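Local coordinates for diaminopimelate decarboxylase (PDB 4XG1), which probably catalyses the pyridoxal-phosphate-dependent decarboxylation of meso-diaminopimelate to L-lysine, the last step of lysine biosynthesis by this route, at residues B[29-34]-B[284-289]; B[54-59]-B[273-278]; B[100-105]-B[121-126]. All coordinates share one frame; numbering follows the deposited sequence.

All three contacts are buried, but they belong to two different parts of the fold. Contact 1 is an antiparallel strand pair in the mixed beta sheet; contacts 2 and 3 are parallel pairings within the TIM barrel. Contacts 2 and 3 share that sheet and touch: Glu274 of contact 2 lies against Val101, Ser103 and Asn124 of contact 3, and Leu55 packs on Met121. Contact 1 stands apart, its centre about 23 Å from that of contact 2. The chemistry follows the place: apolar side chains on a regular ladder in contact 1, cofactor-binding backbone in contact 2, and in contact 3 paired phenyl rings with a polar, hydrated end.

Contact 1. Residues B[29-34]-B[284-289]; sequences PAYIYS and GVLVTK
Tyr31 and Leu286 pack against each other on one face of an antiparallel strand pair, 30-34 with 284-289, in the mixed beta sheet that accompanies the TIM barrel in this fold-type III family. Followed outward, Tyr31 starts with CB and CD1 beside the carbonyl oxygen of Val285, CD1 lying 3.6 Å from Val285 O. Further along, Tyr31 CE1 rests 4.0 Å from Leu286 CB. One ring face is covered by Leu286 CD1, a CH-pi contact 3.9 Å from the Tyr31 ring centroid and almost on the ring normal; CG, CD2 and CE2 all lie under this methyl. At the tip, Tyr31 OH bonds to Asp310 O, and the side chain lies about 7 Å from that of Arg313, a predicted substrate-binding residue. In Leu286, chi1 174° and chi2 60° together bring CD1 over the ring and over the Ala30 carbonyl. With an alanine at position Tyr31, the Leu286 methyl would probably be left without its aromatic partner and Asp310 O without the hydroxyl that binds it. The backbone ladder is regular: Ala30 and Val287 exchange two bonds, the nearly straight one running 2.8 Å from Val287 N to Ala30 O, and Ile32 and Val285 exchange two more. Gly284 faces Tyr33, whose CD1 edge comes 3.7 Å from Gly284 CA; a CB on the glycine would run into Tyr33 CD1. Tyr33 OH bonds to Glu392. On the other face, covered by helix 19-26, Ile32 CB meets Val285 CG2, and the far methyl Ile32 CD1 lies 3.5 Å from Val287 CG2.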
loop_
_atom_site.group_PDB
_atom_site.type_symbol
_atom_site.label_atom_id
_atom_site.label_comp_id
_atom_site.label_asym_id
_atom_site.label_seq_id
_atom_site.Cartn_x
_atom_site.Cartn_y
_atom_site.Cartn_z
ATOM N N PRO B 29 -11.961 8.174 -9.202
ATOM C CA PRO B 29 -12.480 7.607 -7.966
ATOM C C PRO B 29 -12.524 8.601 -6.866
ATOM O O PRO B 29 -11.782 9.611 -6.899
ATOM C CB PRO B 29 -11.458 6.537 -7.595
ATOM C CG PRO B 29 -10.229 6.945 -8.325
ATOM C CD PRO B 29 -10.721 7.504 -9.614
ATOM N N ALA B 30 -13.415 8.353 -5.919
ATOM C CA ALA B 30 -13.600 9.300 -4.829
ATOM C C ALA B 30 -14.041 8.606 -3.568
ATOM O O ALA B 30 -14.944 7.775 -3.584
ATOM C CB ALA B 30 -14.623 10.335 -5.212
ATOM N N TYR B 31 -13.382 8.928 -2.473
ATOM C CA TYR B 31 -13.827 8.469 -1.164
ATOM C C TYR B 31 -14.826 9.472 -0.662
ATOM O O TYR B 31 -14.588 10.683 -0.780
ATOM C CB TYR B 31 -12.664 8.402 -0.178
ATOM C CG TYR B 31 -11.888 7.101 -0.243
ATOM C CD1 TYR B 31 -12.369 5.954 0.394
ATOM C CD2 TYR B 31 -10.643 7.032 -0.881
ATOM C CE1 TYR B 31 -11.677 4.777 0.355
ATOM C CE2 TYR B 31 -9.936 5.850 -0.896
ATOM C CZ TYR B 31 -10.454 4.732 -0.290
ATOM O OH TYR B 31 -9.747 3.529 -0.274
ATOM N N ILE B 32 -15.915 8.967 -0.082
ATOM C CA ILE B 32 -16.933 9.837 0.475
ATOM C C ILE B 32 -17.256 9.453 1.887
ATOM O O ILE B 32 -17.530 8.278 2.159
ATOM C CB ILE B 32 -18.215 9.766 -0.369
ATOM C CG1 ILE B 32 -17.945 10.322 -1.762
ATOM C CG2 ILE B 32 -19.325 10.615 0.259
ATOM C CD1 ILE B 32 -19.091 10.158 -2.732
ATOM N N TYR B 33 -17.222 10.427 2.776
ATOM C CA TYR B 33 -17.399 10.173 4.205
ATOM C C TYR B 33 -18.624 10.902 4.758
ATOM O O TYR B 33 -18.909 12.038 4.362
ATOM C CB TYR B 33 -16.179 10.633 4.982
ATOM C CG TYR B 33 -14.855 10.032 4.524
ATOM C CD1 TYR B 33 -14.648 8.667 4.494
ATOM C CD2 TYR B 33 -13.796 10.856 4.118
ATOM C CE1 TYR B 33 -13.447 8.137 4.071
ATOM C CE2 TYR B 33 -12.602 10.337 3.681
ATOM C CZ TYR B 33 -12.428 8.974 3.664
ATOM O OH TYR B 33 -11.219 8.454 3.247
ATOM N N SER B 34 -19.346 10.221 5.657
ATOM C CA SER B 34 -20.479 10.787 6.399
ATOM C C SER B 34 -20.052 11.388 7.701
ATOM O O SER B 34 -19.617 10.691 8.578
ATOM C CB SER B 34 -21.518 9.710 6.707
ATOM O OG SER B 34 -22.386 10.129 7.761
ATOM N N GLY B 284 -17.600 5.535 5.564
ATOM C CA GLY B 284 -17.137 5.932 4.246
ATOM C C GLY B 284 -17.369 4.908 3.156
ATOM O O GLY B 284 -17.440 3.723 3.408
ATOM N N VAL B 285 -17.478 5.410 1.931
ATOM C CA VAL B 285 -17.513 4.566 0.776
ATOM C C VAL B 285 -16.508 5.034 -0.261
ATOM O O VAL B 285 -15.967 6.150 -0.166
ATOM C CB VAL B 285 -18.913 4.564 0.132
ATOM C CG1 VAL B 285 -19.928 4.079 1.155
ATOM C CG2 VAL B 285 -19.307 5.943 -0.365
ATOM N N LEU B 286 -16.276 4.182 -1.255
ATOM C CA LEU B 286 -15.452 4.540 -2.388
ATOM C C LEU B 286 -16.257 4.389 -3.655
ATOM O O LEU B 286 -16.761 3.302 -3.964
ATOM C CB LEU B 286 -14.240 3.636 -2.470
ATOM C CG LEU B 286 -13.322 3.790 -3.707
ATOM C CD1 LEU B 286 -12.755 5.189 -3.784
ATOM C CD2 LEU B 286 -12.195 2.775 -3.678
ATOM N N VAL B 287 -16.380 5.487 -4.398
ATOM C CA VAL B 287 -17.201 5.505 -5.606
ATOM C C VAL B 287 -16.306 5.387 -6.819
ATOM O O VAL B 287 -15.252 6.032 -6.867
ATOM C CB VAL B 287 -17.967 6.817 -5.730
ATOM C CG1 VAL B 287 -18.955 6.727 -6.882
ATOM C CG2 VAL B 287 -18.671 7.139 -4.426
ATOM N N THR B 288 -16.728 4.588 -7.789
ATOM C CA THR B 288 -15.920 4.358 -8.953
ATOM C C THR B 288 -16.812 4.205 -10.172
ATOM O O THR B 288 -17.969 3.839 -10.067
ATOM C CB THR B 288 -15.040 3.119 -8.753
ATOM O OG1 THR B 288 -14.241 2.891 -9.919
ATOM C CG2 THR B 288 -15.895 1.908 -8.490
ATOM N N LYS B 289 -16.258 4.452 -11.341
ATOM C CA LYS B 289 -16.999 4.428 -12.578
ATOM C C LYS B 289 -16.596 3.197 -13.391
ATOM O O LYS B 289 -15.403 2.849 -13.478
ATOM C CB LYS B 289 -16.673 5.680 -13.364
ATOM C CG LYS B 289 -17.322 5.790 -14.745
ATOM C CD LYS B 289 -16.826 7.044 -15.467
ATOM C CE LYS B 289 -16.512 6.743 -16.929
ATOM N NZ LYS B 289 -15.335 7.520 -17.413
#

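Contact 2. Residues B[54-59]-B[273-278]; sequences HLICYA and FEPGRA. With LLP ((2S)-2-amino-6-[[3-hydroxy-2-methyl-5-(phosphonooxymethyl)pyridin-4-yl]methylideneamino]hexanoic acid), chain T.
Ile56 and Pro275 cross at about a right angle where strand 54-59 of the TIM barrel runs parallel to the end of strand 270-273 and the cofactor-binding loop that follows it. Their contact, Ile56 CG2 to Pro275 CG, is 4.2 Å, and Phe45 of helix 35-49 touches both side chains. Phe273 stands on the same face as Ile56, turning its ring edge to Leu55 O and His54 CB while helix 253-262 packs on it. The strands are joined by a straight bond from Phe273 N to Leu55 O and a more bent one from Cys57 N to Phe273 O (2.8 Å). Beyond them Ala59 N reaches Pro275 O from well above its carbonyl plane, and the Tyr58 ring lies obliquely to that oxygen, its OH bonded to Asn63 O. Ala59 CB packs 3.8 Å from Gly276 CA, where a CB on the glycine would collide with the phosphate. Gly276 N, at the N-cap, binds LLP OP3 at 3.1 Å, and Arg277 N, at the start of helix 277-280, binds LLP OP1 at 2.7 Å. Glu274, its chain extended beyond CG, runs along to the pyridine end of LLP and sets OE1 2.9 Å from LLP N1. Arg277 bends at its third torsion, and the guanidinium meets the lysine carboxylate of LLP edge-on, NH1 3.1 Å and NH2 3.3 Å from the same oxygen, OXT.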
loop_
_atom_site.group_PDB
_atom_site.type_symbol
_atom_site.label_atom_id
_atom_site.label_comp_id
_atom_site.label_asym_id
_atom_site.label_seq_id
_atom_site.Cartn_x
_atom_site.Cartn_y
_atom_site.Cartn_z
ATOM N N HIS B 54 -13.044 7.533 31.655
ATOM C CA HIS B 54 -12.558 6.989 30.404
ATOM C C HIS B 54 -12.002 8.027 29.463
ATOM O O HIS B 54 -12.285 9.225 29.569
ATOM C CB HIS B 54 -13.686 6.287 29.704
ATOM C CG HIS B 54 -14.722 7.212 29.165
ATOM N ND1 HIS B 54 -15.581 7.914 29.972
ATOM C CD2 HIS B 54 -15.044 7.543 27.895
ATOM C CE1 HIS B 54 -16.385 8.647 29.221
ATOM N NE2 HIS B 54 -16.090 8.425 27.954
ATOM N N LEU B 55 -11.174 7.549 28.537
ATOM C CA LEU B 55 -10.829 8.320 27.358
ATOM C C LEU B 55 -10.952 7.477 26.093
ATOM O O LEU B 55 -10.524 6.329 26.045
ATOM C CB LEU B 55 -9.429 8.898 27.483
ATOM C CG LEU B 55 -9.008 9.786 26.326
ATOM C CD1 LEU B 55 -9.946 10.964 26.168
ATOM C CD2 LEU B 55 -7.594 10.265 26.537
ATOM N N ILE B 56 -11.549 8.069 25.075
ATOM C CA ILE B 56 -11.570 7.450 23.769
ATOM C C ILE B 56 -10.518 8.038 22.872
ATOM O O ILE B 56 -10.594 9.194 22.452
ATOM C CB ILE B 56 -12.948 7.524 23.188
ATOM C CG1 ILE B 56 -13.823 6.771 24.165
ATOM C CG2 ILE B 56 -12.952 6.959 21.780
ATOM C CD1 ILE B 56 -15.153 6.364 23.615
ATOM N N CYS B 57 -9.485 7.229 22.658
ATOM C CA CYS B 57 -8.334 7.573 21.842
ATOM C C CYS B 57 -8.474 6.986 20.424
ATOM O O CYS B 57 -7.997 5.914 20.156
ATOM C CB CYS B 57 -7.091 7.027 22.477
ATOM S SG CYS B 57 -6.711 7.899 23.967
ATOM N N TYR B 58 -9.158 7.699 19.546
ATOM C CA TYR B 58 -9.335 7.251 18.178
ATOM C C TYR B 58 -8.037 6.820 17.571
ATOM O O TYR B 58 -6.996 7.492 17.730
ATOM C CB TYR B 58 -9.953 8.343 17.337
ATOM C CG TYR B 58 -9.928 8.020 15.878
ATOM C CD1 TYR B 58 -10.627 6.948 15.368
ATOM C CD2 TYR B 58 -9.223 8.828 14.994
ATOM C CE1 TYR B 58 -10.638 6.684 13.996
ATOM C CE2 TYR B 58 -9.208 8.560 13.636
ATOM C CZ TYR B 58 -9.914 7.492 13.146
ATOM O OH TYR B 58 -9.879 7.278 11.825
ATOM N N ALA B 59 -8.083 5.693 16.879
ATOM C CA ALA B 59 -6.884 5.135 16.251
ATOM C C ALA B 59 -6.662 5.783 14.862
ATOM O O ALA B 59 -7.293 5.439 13.874
ATOM C CB ALA B 59 -7.027 3.637 16.121
ATOM N N PHE B 273 -9.689 3.425 25.573
ATOM C CA PHE B 273 -10.015 2.635 24.385
ATOM C C PHE B 273 -9.469 3.266 23.112
ATOM O O PHE B 273 -9.469 4.484 22.944
ATOM C CB PHE B 273 -11.521 2.540 24.218
ATOM C CG PHE B 273 -12.211 2.017 25.412
ATOM C CD1 PHE B 273 -12.568 2.860 26.454
ATOM C CD2 PHE B 273 -12.519 0.668 25.500
ATOM C CE1 PHE B 273 -13.212 2.369 27.565
ATOM C CE2 PHE B 273 -13.172 0.174 26.615
ATOM C CZ PHE B 273 -13.508 1.028 27.645
ATOM N N GLU B 274 -9.062 2.408 22.181
ATOM C CA GLU B 274 -8.384 2.837 20.959
ATOM C C GLU B 274 -9.080 2.351 19.710
ATOM O O GLU B 274 -8.460 1.782 18.851
ATOM C CB GLU B 274 -6.962 2.313 20.974
ATOM C CG GLU B 274 -6.077 2.812 22.096
ATOM C CD GLU B 274 -4.711 2.164 22.082
ATOM O OE1 GLU B 274 -4.536 1.109 21.431
ATOM O OE2 GLU B 274 -3.775 2.691 22.698
ATOM N N PRO B 275 -10.401 2.538 19.612
ATOM C CA PRO B 275 -11.032 2.002 18.430
ATOM C C PRO B 275 -10.656 2.756 17.121
ATOM O O PRO B 275 -10.532 3.971 17.121
ATOM C CB PRO B 275 -12.523 2.190 18.734
ATOM C CG PRO B 275 -12.553 3.410 19.576
ATOM C CD PRO B 275 -11.354 3.285 20.444
ATOM N N GLY B 276 -10.591 2.028 16.012
ATOM C CA GLY B 276 -10.420 2.629 14.683
ATOM C C GLY B 276 -11.504 2.216 13.718
ATOM O O GLY B 276 -12.429 2.989 13.416
ATOM N N ARG B 277 -11.421 0.963 13.290
ATOM C CA ARG B 277 -12.401 0.388 12.374
ATOM C C ARG B 277 -13.860 0.615 12.790
ATOM O O ARG B 277 -14.685 0.991 11.979
ATOM C CB ARG B 277 -12.136 -1.099 12.225
ATOM C CG ARG B 277 -12.946 -1.784 11.152
ATOM C CD ARG B 277 -12.812 -3.305 11.159
ATOM N NE ARG B 277 -11.489 -3.805 11.430
ATOM C CZ ARG B 277 -10.536 -4.064 10.540
ATOM N NH1 ARG B 277 -10.680 -3.861 9.248
ATOM N NH2 ARG B 277 -9.366 -4.512 10.988
ATOM N N ALA B 278 -14.172 0.374 14.061
ATOM C CA ALA B 278 -15.551 0.423 14.540
ATOM C C ALA B 278 -16.121 1.821 14.397
ATOM O O ALA B 278 -17.316 1.998 14.144
ATOM C CB ALA B 278 -15.620 -0.012 15.972
HETATM N N1 LLP T . -4.454 0.121 18.734
HETATM C C2 LLP T . -3.364 -0.504 18.274
HETATM C "C2'" LLP T . -2.135 -0.574 19.144
HETATM C C3 LLP T . -3.414 -1.075 16.915
HETATM O O3 LLP T . -2.349 -1.742 16.415
HETATM C C4 LLP T . -4.650 -0.963 16.132
HETATM C "C4'" LLP T . -4.811 -1.540 14.761
HETATM C C5 LLP T . -5.786 -0.251 16.752
HETATM C C6 LLP T . -5.607 0.269 18.026
HETATM C "C5'" LLP T . -7.100 -0.047 16.049
HETATM O OP4 LLP T . -7.721 -1.225 15.717
HETATM P P LLP T . -9.169 -1.300 15.034
HETATM O OP1 LLP T . -9.088 -0.295 13.895
HETATM O OP2 LLP T . -9.436 -2.783 14.686
HETATM O OP3 LLP T . -10.221 -1.032 16.128
HETATM N N LLP T . -4.899 -2.794 7.717
HETATM C CA LLP T . -5.809 -3.765 8.451
HETATM C CB LLP T . -6.148 -3.255 9.847
HETATM C CG LLP T . -5.295 -3.788 10.983
HETATM C CD LLP T . -4.796 -2.690 11.895
HETATM C CE LLP T . -4.128 -3.296 13.143
HETATM N NZ LLP T . -3.754 -2.388 14.246
HETATM C C LLP T . -7.113 -3.868 7.697
HETATM O O LLP T . -7.349 -3.164 6.730
HETATM O OXT LLP T . -7.998 -4.642 8.023
#

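Contact 3. Residues B[100-105]-B[121-126]; sequences IVFSGV and MCFNVE
Phe102 and Phe123 meet through different first torsions: Phe102 carries CG opposite its backbone N (chi1 -171°), while Phe123 holds CG opposite its carbonyl carbon (chi1 -68°). The residues sit on neighbouring parallel strands of the TIM barrel, 100-102 and 122-125, joined through helix 109-117 as a beta-alpha-beta crossover. The rings lean together obliquely with planes at 42°, Phe102 CD2 lying 3.8 Å from Phe123 CE2, and Ala115 of the connecting helix packs on both. Lys107 adds a cation-pi contact to the Phe102 ring. Behind the rings the backbone is tied by Phe102 N to Cys122 O and by Asn124 N to Phe102 O, each 3.0 Å; the second donor comes from above the carbonyl plane.

The other side of the sheet looks toward the cofactor. Val101 CG1 lies 4.1 Å from Cys122 CB, and its other methyl, CG2, lies 3.7 Å from Asn124 ND2, an amide that also makes a weak hydrogen bond to Asp236. Ser103, which touches LLP, turns its hydroxyl to Asp80.

At the ends of the strands Glu126 bends at its second torsion and brings its carboxylate back toward Gly104, whose backbone angles call for glycine. Arg150 forms a salt bridge with Glu126 OE2, Gly173 N binds Glu126 OE1, and Lys294 of the second subunit binds the backbone oxygen of Glu126. A water links the two segments, accepting from Gly104 N at 3.0 Å and donating to Glu126 OE2 and, at 2.8 Å from the water oxygen, to Asn124 O.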
loop_
_atom_site.group_PDB
_atom_site.type_symbol
_atom_site.label_atom_id
_atom_site.label_comp_id
_atom_site.label_asym_id
_atom_site.label_seq_id
_atom_site.Cartn_x
_atom_site.Cartn_y
_atom_site.Cartn_z
ATOM N N ILE B 100 -3.253 12.179 23.903
ATOM C CA ILE B 100 -2.653 11.341 22.884
ATOM C C ILE B 100 -1.864 10.242 23.557
ATOM O O ILE B 100 -0.953 10.527 24.344
ATOM C CB ILE B 100 -1.668 12.125 22.007
ATOM C CG1 ILE B 100 -2.452 12.978 21.020
ATOM C CG2 ILE B 100 -0.757 11.182 21.227
ATOM C CD1 ILE B 100 -1.566 13.801 20.113
ATOM N N VAL B 101 -2.155 9.003 23.189
ATOM C CA VAL B 101 -1.230 7.916 23.505
ATOM C C VAL B 101 -0.548 7.443 22.235
ATOM O O VAL B 101 -1.123 7.483 21.162
ATOM C CB VAL B 101 -1.920 6.773 24.278
ATOM C CG1 VAL B 101 -2.775 7.370 25.398
ATOM C CG2 VAL B 101 -2.809 5.934 23.381
ATOM N N PHE B 102 0.702 7.066 22.364
ATOM C CA PHE B 102 1.575 6.680 21.275
ATOM C C PHE B 102 1.950 5.187 21.338
ATOM O O PHE B 102 2.766 4.804 22.113
ATOM C CB PHE B 102 2.791 7.572 21.368
ATOM C CG PHE B 102 3.754 7.515 20.234
ATOM C CD1 PHE B 102 3.547 6.811 19.087
ATOM C CD2 PHE B 102 4.882 8.239 20.334
ATOM C CE1 PHE B 102 4.457 6.813 18.089
ATOM C CE2 PHE B 102 5.810 8.231 19.352
ATOM C CZ PHE B 102 5.590 7.504 18.205
ATOM N N SER B 103 1.351 4.384 20.465
ATOM C CA SER B 103 1.662 2.950 20.263
ATOM C C SER B 103 2.743 2.754 19.192
ATOM O O SER B 103 3.126 3.697 18.510
ATOM C CB SER B 103 0.402 2.189 19.851
ATOM O OG SER B 103 -0.773 2.655 20.524
ATOM N N GLY B 104 3.298 1.560 19.094
ATOM C CA GLY B 104 4.256 1.254 18.026
ATOM C C GLY B 104 5.527 0.555 18.468
ATOM O O GLY B 104 6.146 0.958 19.423
ATOM N N VAL B 105 5.908 -0.519 17.776
ATOM C CA VAL B 105 7.092 -1.284 18.153
ATOM C C VAL B 105 8.386 -0.659 17.731
ATOM O O VAL B 105 9.431 -1.155 18.114
ATOM C CB VAL B 105 7.134 -2.713 17.537
ATOM C CG1 VAL B 105 6.087 -3.617 18.128
ATOM C CG2 VAL B 105 6.988 -2.676 16.016
ATOM N N MET B 121 0.039 12.201 26.733
ATOM C CA MET B 121 -0.402 11.404 27.861
ATOM C C MET B 121 0.472 10.176 28.186
ATOM O O MET B 121 0.769 9.952 29.346
ATOM C CB MET B 121 -1.824 10.908 27.636
ATOM C CG MET B 121 -2.447 10.237 28.842
ATOM S SD MET B 121 -4.188 9.813 28.551
ATOM C CE MET B 121 -4.944 11.409 28.672
ATOM N N CYS B 122 0.859 9.370 27.196
ATOM C CA CYS B 122 1.447 8.059 27.501
ATOM C C CYS B 122 2.105 7.407 26.282
ATOM O O CYS B 122 1.613 7.524 25.179
ATOM C CB CYS B 122 0.345 7.126 28.070
ATOM S SG CYS B 122 0.938 5.740 29.035
ATOM N N PHE B 123 3.200 6.709 26.519
ATOM C CA PHE B 123 3.848 5.864 25.542
ATOM C C PHE B 123 3.481 4.420 25.847
ATOM O O PHE B 123 3.778 3.940 26.910
ATOM C CB PHE B 123 5.357 5.993 25.628
ATOM C CG PHE B 123 5.884 7.329 25.203
ATOM C CD1 PHE B 123 5.867 8.415 26.083
ATOM C CD2 PHE B 123 6.408 7.515 23.926
ATOM C CE1 PHE B 123 6.353 9.653 25.698
ATOM C CE2 PHE B 123 6.901 8.747 23.533
ATOM C CZ PHE B 123 6.865 9.820 24.418
ATOM N N ASN B 124 2.811 3.735 24.933
ATOM C CA ASN B 124 2.525 2.322 25.085
ATOM C C ASN B 124 3.727 1.540 24.583
ATOM O O ASN B 124 3.902 1.375 23.380
ATOM C CB ASN B 124 1.270 1.960 24.304
ATOM C CG ASN B 124 0.020 2.576 24.901
ATOM O OD1 ASN B 124 -0.019 2.867 26.103
ATOM N ND2 ASN B 124 -1.010 2.801 24.077
ATOM N N VAL B 125 4.556 1.062 25.512
ATOM C CA VAL B 125 5.846 0.441 25.193
ATOM C C VAL B 125 5.724 -1.051 24.860
ATOM O O VAL B 125 4.978 -1.795 25.511
ATOM C CB VAL B 125 6.857 0.608 26.356
ATOM C CG1 VAL B 125 8.184 -0.088 26.071
ATOM C CG2 VAL B 125 7.107 2.071 26.630
ATOM N N GLU B 126 6.523 -1.476 23.883
ATOM C CA GLU B 126 6.438 -2.815 23.285
ATOM C C GLU B 126 7.724 -3.644 23.385
ATOM O O GLU B 126 7.730 -4.799 23.047
ATOM C CB GLU B 126 6.091 -2.666 21.792
ATOM C CG GLU B 126 4.804 -1.871 21.576
ATOM C CD GLU B 126 3.812 -2.524 20.619
ATOM O OE1 GLU B 126 3.950 -3.742 20.376
ATOM O OE2 GLU B 126 2.893 -1.802 20.135
HETATM O O HOH W 1 2.257 0.132 21.512
#